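PDB 3LHL: putative agmatinase from Clostridium difficile, which probably hydrolyses agmatine to putrescine and urea, as a manganese-dependent member of the arginase family. Local coordinates for residues A[116-128]-A[135-147]. Sequence-based numbering, arbitrary orientation.
Sequences YVIHFDAHTDLRE and NSHATVIKRIWDI. With MN (manganese (II) ion), chain C; MN (manganese (II) ion), chain B.
Ile141 lies over the face of the His119 imidazole: its CD1 stands 3.6 Å from the ring centroid and only 7° off the ring normal, a CH-pi contact over the centre of one face. CG1 of the same branch also lies over that face, nearest NE2. With CG1 anti to its carbonyl carbon (chi1 -60°) and a bend at chi2, Ile141 lays this ethyl arm on the ring while CG2 turns to Leu126, whose CD2 it touches at 3.5 Å. One turn further along the helix, Ile144 CG2 lies against Val117 CG2 at a looser 4.1 Å. The buried ring nitrogen His119 ND1 finds no polar partner in the model.

These contacts seat helix 140-148 against strand 115-120 in a beta-alpha-beta unit of the arginase fold, completed by strand 153-158, and the loop after the first strand carries manganese ligands. Asp121 bridges the two ions, OD1 to one and OD2 to the other; His123 ND1 joins the first, Asp125 OD2 the second, with His98, Asp202 and Asp204 completing the two sites. Asp125 thus serves both metal and helix: Val140 CG1 packs against its OD2, while its carbonyl oxygen receives weak bonds from the backbone N of Ile141 and of Lys142 at the helix start.

Farther from the metals, Glu128 is held by two cations. Lys142 NZ meets OE1 at 2.7 Å, nearly along the C-O bond direction, whereas Arg143 NH2 reaches OE2 at 2.6 Å through a weak, bent bond, the guanidinium turned 59° from the carboxylate plane. Arg143 NH1 also pairs with Asp146 OD2, extending the salt-bridge network along the helix.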
ATOM      1  N   TYR A 116      -1.163  -8.172  11.570  1.00 22.76           N
ATOM      2  CA  TYR A 116      -0.324  -7.002  11.806  1.00 21.87           C
ATOM      3  C   TYR A 116      -0.300  -6.137  10.552  1.00 20.91           C
ATOM      4  O   TYR A 116      -0.413  -6.641   9.435  1.00 23.06           O
ATOM      5  CB  TYR A 116       1.091  -7.444  12.179  1.00 22.44           C
ATOM      6  CG  TYR A 116       1.136  -8.186  13.493  1.00 23.47           C
ATOM      7  CD1 TYR A 116       1.262  -7.497  14.700  1.00 24.00           C
ATOM      8  CD2 TYR A 116       0.986  -9.570  13.537  1.00 23.82           C
ATOM      9  CE1 TYR A 116       1.235  -8.165  15.921  1.00 25.60           C
ATOM     10  CE2 TYR A 116       0.955 -10.251  14.753  1.00 27.35           C
ATOM     11  CZ  TYR A 116       1.079  -9.541  15.942  1.00 27.48           C
ATOM     12  OH  TYR A 116       1.025 -10.202  17.149  1.00 28.63           O
ATOM     13  N   VAL A 117      -0.152  -4.832  10.743  1.00 21.09           N
ATOM     14  CA  VAL A 117      -0.134  -3.894   9.633  1.00 18.91           C
ATOM     15  C   VAL A 117       1.214  -3.193   9.466  1.00 20.16           C
ATOM     16  O   VAL A 117       1.730  -2.586  10.406  1.00 20.89           O
ATOM     17  CB  VAL A 117      -1.218  -2.801   9.821  1.00 17.34           C
ATOM     18  CG1 VAL A 117      -1.165  -1.809   8.665  1.00 13.42           C
ATOM     19  CG2 VAL A 117      -2.594  -3.438   9.930  1.00 14.72           C
ATOM     20  N   ILE A 118       1.783  -3.290   8.270  1.00 19.37           N
ATOM     21  CA  ILE A 118       3.040  -2.619   7.972  1.00 19.78           C
ATOM     22  C   ILE A 118       2.644  -1.437   7.093  1.00 19.81           C
ATOM     23  O   ILE A 118       2.036  -1.609   6.033  1.00 20.89           O
ATOM     24  CB  ILE A 118       4.033  -3.565   7.257  1.00 19.90           C
ATOM     25  CG1 ILE A 118       4.533  -4.614   8.263  1.00 21.06           C
ATOM     26  CG2 ILE A 118       5.211  -2.771   6.684  1.00 17.96           C
ATOM     27  CD1 ILE A 118       5.574  -5.587   7.716  1.00 19.33           C
ATOM     28  N   HIS A 119       2.984  -0.238   7.558  1.00 18.58           N
ATOM     29  CA  HIS A 119       2.614   1.006   6.891  1.00 16.66           C
ATOM     30  C   HIS A 119       3.781   1.917   6.477  1.00 16.59           C
ATOM     31  O   HIS A 119       4.534   2.399   7.322  1.00 18.25           O
ATOM     32  CB  HIS A 119       1.656   1.744   7.835  1.00 16.75           C
ATOM     33  CG  HIS A 119       1.273   3.125   7.400  1.00 17.79           C
ATOM     34  ND1 HIS A 119       0.687   3.392   6.179  1.00 19.41           N
ATOM     35  CD2 HIS A 119       1.321   4.307   8.060  1.00 17.11           C
ATOM     36  CE1 HIS A 119       0.387   4.677   6.109  1.00 19.41           C
ATOM     37  NE2 HIS A 119       0.761   5.255   7.238  1.00 19.66           N
ATOM     38  N   PHE A 120       3.926   2.136   5.173  1.00 14.33           N
ATOM     39  CA  PHE A 120       4.966   3.012   4.633  1.00 14.88           C
ATOM     40  C   PHE A 120       4.257   4.274   4.159  1.00 15.22           C
ATOM     41  O   PHE A 120       3.275   4.205   3.412  1.00 12.71           O
ATOM     42  CB  PHE A 120       5.701   2.332   3.474  1.00 15.04           C
ATOM     43  CG  PHE A 120       6.714   1.312   3.919  1.00 16.64           C
ATOM     44  CD1 PHE A 120       7.992   1.705   4.305  1.00 14.61           C
ATOM     45  CD2 PHE A 120       6.378  -0.037   3.987  1.00 15.63           C
ATOM     46  CE1 PHE A 120       8.926   0.767   4.754  1.00 15.85           C
ATOM     47  CE2 PHE A 120       7.307  -0.985   4.438  1.00 16.63           C
ATOM     48  CZ  PHE A 120       8.579  -0.584   4.821  1.00 14.69           C
ATOM     49  N   ASP A 121       4.759   5.428   4.575  1.00 14.72           N
ATOM     50  CA  ASP A 121       4.090   6.672   4.234  1.00 15.49           C
ATOM     51  C   ASP A 121       4.940   7.872   4.641  1.00 16.35           C
ATOM     52  O   ASP A 121       5.834   7.761   5.487  1.00 15.89           O
ATOM     53  CB  ASP A 121       2.765   6.732   5.008  1.00 14.11           C
ATOM     54  CG  ASP A 121       1.672   7.502   4.276  1.00 16.01           C
ATOM     55  OD1 ASP A 121       1.902   8.668   3.879  1.00  9.87           O
ATOM     56  OD2 ASP A 121       0.574   6.924   4.114  1.00 13.76           O
ATOM     57  N   ALA A 122       4.648   9.021   4.040  1.00 15.11           N
ATOM     58  CA  ALA A 122       5.340  10.254   4.381  1.00 15.36           C
ATOM     59  C   ALA A 122       4.484  10.893   5.471  1.00 17.72           C
ATOM     60  O   ALA A 122       4.971  11.697   6.277  1.00 20.14           O
ATOM     61  CB  ALA A 122       5.411  11.162   3.180  1.00 14.32           C
ATOM     62  N   HIS A 123       3.208  10.504   5.497  1.00 16.07           N
ATOM     63  CA  HIS A 123       2.244  11.025   6.462  1.00 17.69           C
ATOM     64  C   HIS A 123       1.758   9.972   7.456  1.00 18.02           C
ATOM     65  O   HIS A 123       1.669   8.784   7.128  1.00 16.92           O
ATOM     66  CB  HIS A 123       1.041  11.617   5.720  1.00 15.82           C
ATOM     67  CG  HIS A 123       1.426  12.481   4.562  1.00 18.72           C
ATOM     68  ND1 HIS A 123       1.645  11.975   3.298  1.00 16.36           N
ATOM     69  CD2 HIS A 123       1.721  13.802   4.496  1.00 16.78           C
ATOM     70  CE1 HIS A 123       2.061  12.947   2.505  1.00 18.09           C
ATOM     71  NE2 HIS A 123       2.117  14.065   3.208  1.00 16.79           N
ATOM     72  N   THR A 124       1.430  10.424   8.664  1.00 17.72           N
ATOM     73  CA  THR A 124       0.948   9.542   9.723  1.00 16.67           C
ATOM     74  C   THR A 124      -0.429   8.959   9.402  1.00 17.19           C
ATOM     75  O   THR A 124      -0.686   7.779   9.655  1.00 17.69           O
ATOM     76  CB  THR A 124       0.837  10.289  11.086  1.00 19.01           C
ATOM     77  OG1 THR A 124      -0.267  11.204  11.043  1.00 18.48           O
ATOM     78  CG2 THR A 124       2.123  11.063  11.393  1.00 14.27           C
ATOM     79  N   ASP A 125      -1.308   9.787   8.842  1.00 16.20           N
ATOM     80  CA  ASP A 125      -2.666   9.355   8.520  1.00 17.20           C
ATOM     81  C   ASP A 125      -3.415   8.972   9.798  1.00 18.36           C
ATOM     82  O   ASP A 125      -4.355   8.180   9.769  1.00 18.69           O
ATOM     83  CB  ASP A 125      -2.641   8.160   7.560  1.00 16.34           C
ATOM     84  CG  ASP A 125      -2.308   8.562   6.139  1.00 16.16           C
ATOM     85  OD1 ASP A 125      -2.266   9.779   5.863  1.00 18.00           O
ATOM     86  OD2 ASP A 125      -2.100   7.663   5.298  1.00 15.59           O
ATOM     87  N   LEU A 126      -2.997   9.547  10.923  1.00 19.71           N
ATOM     88  CA  LEU A 126      -3.620   9.238  12.197  1.00 19.12           C
ATOM     89  C   LEU A 126      -4.702  10.214  12.658  1.00 20.53           C
ATOM     90  O   LEU A 126      -5.386   9.956  13.646  1.00 21.52           O
ATOM     91  CB  LEU A 126      -2.543   9.110  13.277  1.00 18.21           C
ATOM     92  CG  LEU A 126      -1.708   7.825  13.254  1.00 18.83           C
ATOM     93  CD1 LEU A 126      -0.670   7.856  14.359  1.00 17.55           C
ATOM     94  CD2 LEU A 126      -2.627   6.619  13.434  1.00 19.98           C
ATOM     95  N   ARG A 127      -4.885  11.327  11.959  1.00 21.79           N
ATOM     96  CA  ARG A 127      -5.907  12.262  12.409  1.00 22.45           C
ATOM     97  C   ARG A 127      -7.301  11.641  12.323  1.00 21.33           C
ATOM     98  O   ARG A 127      -7.579  10.816  11.449  1.00 19.49           O
ATOM     99  CB  ARG A 127      -5.839  13.573  11.621  1.00 22.71           C
ATOM    100  CG  ARG A 127      -6.254  13.510  10.170  1.00 24.34           C
ATOM    101  CD  ARG A 127      -5.879  14.831   9.506  1.00 24.77           C
ATOM    102  NE  ARG A 127      -4.430  15.016   9.528  1.00 24.88           N
ATOM    103  CZ  ARG A 127      -3.808  16.175   9.336  1.00 26.18           C
ATOM    104  NH1 ARG A 127      -4.505  17.282   9.108  1.00 24.87           N
ATOM    105  NH2 ARG A 127      -2.483  16.223   9.366  1.00 24.13           N
ATOM    106  N   GLU A 128      -8.161  12.038  13.258  1.00 20.96           N
ATOM    107  CA  GLU A 128      -9.527  11.532  13.351  1.00 21.06           C
ATOM    108  C   GLU A 128     -10.384  11.940  12.151  1.00 21.25           C
ATOM    109  O   GLU A 128     -11.192  11.154  11.663  1.00 19.76           O
ATOM    110  CB  GLU A 128     -10.157  12.030  14.654  1.00 20.84           C
ATOM    111  CG  GLU A 128     -11.576  11.533  14.937  1.00 25.20           C
ATOM    112  CD  GLU A 128     -11.692  10.015  14.980  1.00 25.53           C
ATOM    113  OE1 GLU A 128     -10.726   9.339  15.395  1.00 27.33           O
ATOM    114  OE2 GLU A 128     -12.764   9.497  14.612  1.00 28.90           O
ATOM    115  N   ASN A 135     -13.786   9.426   7.170  1.00 24.19           N
ATOM    116  CA  ASN A 135     -13.224   8.541   6.164  1.00 24.29           C
ATOM    117  C   ASN A 135     -12.548   9.366   5.087  1.00 23.48           C
ATOM    118  O   ASN A 135     -13.201   9.928   4.208  1.00 22.96           O
ATOM    119  CB  ASN A 135     -14.320   7.658   5.564  1.00 25.47           C
ATOM    120  CG  ASN A 135     -14.934   6.728   6.593  1.00 27.30           C
ATOM    121  OD1 ASN A 135     -14.223   5.995   7.279  1.00 26.49           O
ATOM    122  ND2 ASN A 135     -16.257   6.756   6.712  1.00 26.41           N
ATOM    123  N   SER A 136     -11.226   9.434   5.182  1.00 21.95           N
ATOM    124  CA  SER A 136     -10.401  10.195   4.258  1.00 20.95           C
ATOM    125  C   SER A 136      -9.073   9.474   4.084  1.00 20.57           C
ATOM    126  O   SER A 136      -8.739   8.575   4.862  1.00 21.13           O
ATOM    127  CB  SER A 136     -10.157  11.592   4.835  1.00 21.68           C
ATOM    128  OG  SER A 136      -9.090  12.253   4.180  1.00 23.53           O
ATOM    129  N   HIS A 137      -8.311   9.864   3.068  1.00 19.25           N
ATOM    130  CA  HIS A 137      -7.012   9.243   2.852  1.00 18.26           C
ATOM    131  C   HIS A 137      -6.087   9.587   4.023  1.00 17.25           C
ATOM    132  O   HIS A 137      -5.159   8.839   4.332  1.00 16.33           O
ATOM    133  CB  HIS A 137      -6.386   9.738   1.537  1.00 17.00           C
ATOM    134  CG  HIS A 137      -6.269  11.229   1.435  1.00 16.64           C
ATOM    135  ND1 HIS A 137      -7.295  12.028   0.974  1.00 19.06           N
ATOM    136  CD2 HIS A 137      -5.242  12.066   1.723  1.00 16.22           C
ATOM    137  CE1 HIS A 137      -6.905  13.292   0.979  1.00 17.16           C
ATOM    138  NE2 HIS A 137      -5.665  13.343   1.429  1.00 17.12           N
ATOM    139  N   ALA A 138      -6.367  10.712   4.679  1.00 16.91           N
ATOM    140  CA  ALA A 138      -5.559  11.198   5.801  1.00 16.85           C
ATOM    141  C   ALA A 138      -5.920  10.642   7.180  1.00 18.59           C
ATOM    142  O   ALA A 138      -5.262  10.967   8.175  1.00 17.07           O
ATOM    143  CB  ALA A 138      -5.613  12.721   5.844  1.00 15.36           C
ATOM    144  N   THR A 139      -6.956   9.811   7.249  1.00 18.34           N
ATOM    145  CA  THR A 139      -7.375   9.236   8.523  1.00 17.41           C
ATOM    146  C   THR A 139      -7.386   7.715   8.454  1.00 18.11           C
ATOM    147  O   THR A 139      -7.751   7.055   9.424  1.00 19.21           O
ATOM    148  CB  THR A 139      -8.806   9.673   8.896  1.00 16.89           C
ATOM    149  OG1 THR A 139      -9.730   9.043   8.000  1.00 16.35           O
ATOM    150  CG2 THR A 139      -8.969  11.195   8.792  1.00 13.51           C
ATOM    151  N   VAL A 140      -6.983   7.161   7.315  1.00 16.97           N
ATOM    152  CA  VAL A 140      -7.017   5.715   7.124  1.00 17.01           C
ATOM    153  C   VAL A 140      -6.380   4.863   8.230  1.00 18.08           C
ATOM    154  O   VAL A 140      -6.965   3.865   8.652  1.00 18.18           O
ATOM    155  CB  VAL A 140      -6.408   5.313   5.740  1.00 17.23           C
ATOM    156  CG1 VAL A 140      -4.896   5.544   5.723  1.00 15.76           C
ATOM    157  CG2 VAL A 140      -6.744   3.858   5.434  1.00 16.22           C
ATOM    158  N   ILE A 141      -5.205   5.248   8.716  1.00 16.35           N
ATOM    159  CA  ILE A 141      -4.566   4.454   9.756  1.00 18.15           C
ATOM    160  C   ILE A 141      -5.301   4.556  11.086  1.00 18.32           C
ATOM    161  O   ILE A 141      -5.306   3.607  11.870  1.00 19.29           O
ATOM    162  CB  ILE A 141      -3.078   4.852   9.938  1.00 19.20           C
ATOM    163  CG1 ILE A 141      -2.327   4.619   8.626  1.00 18.26           C
ATOM    164  CG2 ILE A 141      -2.431   4.012  11.043  1.00 18.81           C
ATOM    165  CD1 ILE A 141      -2.437   3.198   8.102  1.00 19.58           C
ATOM    166  N   LYS A 142      -5.925   5.704  11.342  1.00 19.68           N
ATOM    167  CA  LYS A 142      -6.676   5.880  12.577  1.00 18.18           C
ATOM    168  C   LYS A 142      -7.877   4.940  12.502  1.00 17.81           C
ATOM    169  O   LYS A 142      -8.227   4.284  13.482  1.00 17.20           O
ATOM    170  CB  LYS A 142      -7.146   7.329  12.720  1.00 18.62           C
ATOM    171  CG  LYS A 142      -7.893   7.617  14.016  1.00 18.96           C
ATOM    172  CD  LYS A 142      -7.012   7.370  15.239  1.00 20.89           C
ATOM    173  CE  LYS A 142      -7.806   7.495  16.529  1.00 21.37           C
ATOM    174  NZ  LYS A 142      -8.412   8.846  16.696  1.00 24.14           N
ATOM    175  N   ARG A 143      -8.498   4.869  11.328  1.00 18.43           N
ATOM    176  CA  ARG A 143      -9.642   3.984  11.131  1.00 20.80           C
ATOM    177  C   ARG A 143      -9.225   2.543  11.388  1.00 20.48           C
ATOM    178  O   ARG A 143      -9.944   1.787  12.039  1.00 19.92           O
ATOM    179  CB  ARG A 143     -10.183   4.099   9.705  1.00 21.13           C
ATOM    180  CG  ARG A 143     -10.905   5.397   9.441  1.00 24.11           C
ATOM    181  CD  ARG A 143     -12.007   5.607  10.470  1.00 25.22           C
ATOM    182  NE  ARG A 143     -12.066   7.013  10.834  1.00 31.77           N
ATOM    183  CZ  ARG A 143     -11.878   7.482  12.060  1.00 31.81           C
ATOM    184  NH1 ARG A 143     -11.625   6.658  13.067  1.00 29.82           N
ATOM    185  NH2 ARG A 143     -11.916   8.788  12.267  1.00 34.66           N
ATOM    186  N   ILE A 144      -8.056   2.173  10.874  1.00 18.45           N
ATOM    187  CA  ILE A 144      -7.550   0.824  11.056  1.00 20.07           C
ATOM    188  C   ILE A 144      -7.193   0.554  12.513  1.00 19.23           C
ATOM    189  O   ILE A 144      -7.404  -0.546  13.010  1.00 19.84           O
ATOM    190  CB  ILE A 144      -6.327   0.566  10.154  1.00 20.12           C
ATOM    191  CG1 ILE A 144      -6.788   0.535   8.687  1.00 18.59           C
ATOM    192  CG2 ILE A 144      -5.630  -0.731  10.569  1.00 17.09           C
ATOM    193  CD1 ILE A 144      -5.676   0.344   7.671  1.00 17.71           C
ATOM    194  N   TRP A 145      -6.663   1.557  13.202  1.00 19.82           N
ATOM    195  CA  TRP A 145      -6.319   1.382  14.604  1.00 20.16           C
ATOM    196  C   TRP A 145      -7.590   1.110  15.416  1.00 20.57           C
ATOM    197  O   TRP A 145      -7.560   0.365  16.397  1.00 20.32           O
ATOM    198  CB  TRP A 145      -5.622   2.625  15.154  1.00 21.23           C
ATOM    199  CG  TRP A 145      -5.323   2.510  16.616  1.00 21.38           C
ATOM    200  CD1 TRP A 145      -4.292   1.823  17.194  1.00 21.99           C
ATOM    201  CD2 TRP A 145      -6.102   3.050  17.692  1.00 20.20           C
ATOM    202  NE1 TRP A 145      -4.382   1.899  18.568  1.00 21.04           N
ATOM    203  CE2 TRP A 145      -5.483   2.646  18.900  1.00 20.89           C
ATOM    204  CE3 TRP A 145      -7.264   3.833  17.754  1.00 19.90           C
ATOM    205  CZ2 TRP A 145      -5.990   3.002  20.158  1.00 21.03           C
ATOM    206  CZ3 TRP A 145      -7.768   4.187  19.003  1.00 19.97           C
ATOM    207  CH2 TRP A 145      -7.130   3.770  20.190  1.00 21.16           C
ATOM    208  N   ASP A 146      -8.703   1.719  15.011  1.00 18.88           N
ATOM    209  CA  ASP A 146      -9.966   1.500  15.705  1.00 19.41           C
ATOM    210  C   ASP A 146     -10.358   0.029  15.595  1.00 20.12           C
ATOM    211  O   ASP A 146     -11.143  -0.472  16.397  1.00 20.34           O
ATOM    212  CB  ASP A 146     -11.092   2.355  15.109  1.00 18.11           C
ATOM    213  CG  ASP A 146     -11.010   3.805  15.527  1.00 19.61           C
ATOM    214  OD1 ASP A 146     -10.484   4.084  16.623  1.00 20.71           O
ATOM    215  OD2 ASP A 146     -11.490   4.670  14.767  1.00 22.24           O
ATOM    216  N   ILE A 147      -9.810  -0.658  14.601  1.00 18.78           N
ATOM    217  CA  ILE A 147     -10.127  -2.066  14.407  1.00 20.95           C
ATOM    218  C   ILE A 147      -9.173  -3.027  15.117  1.00 21.56           C
ATOM    219  O   ILE A 147      -9.617  -3.996  15.728  1.00 24.30           O
ATOM    220  CB  ILE A 147     -10.154  -2.428  12.903  1.00 19.12           C
ATOM    221  CG1 ILE A 147     -11.226  -1.605  12.188  1.00 19.39           C
ATOM    222  CG2 ILE A 147     -10.430  -3.912  12.727  1.00 17.78           C
ATOM    223  CD1 ILE A 147     -11.256  -1.816  10.685  1.00 20.05           C
TER
HETATM  224 MN    MN C 302       0.947   9.930   2.197  1.00 17.84          MN
HETATM  225 MN    MN B 301      -1.195   7.712   3.132  1.00 18.22          MN
HETATM  226  O   HOH W   1      -6.269  11.440  16.440  1.00 27.48           O
HETATM  227  O   HOH W   2      -3.067  12.496   8.272  1.00 24.28           O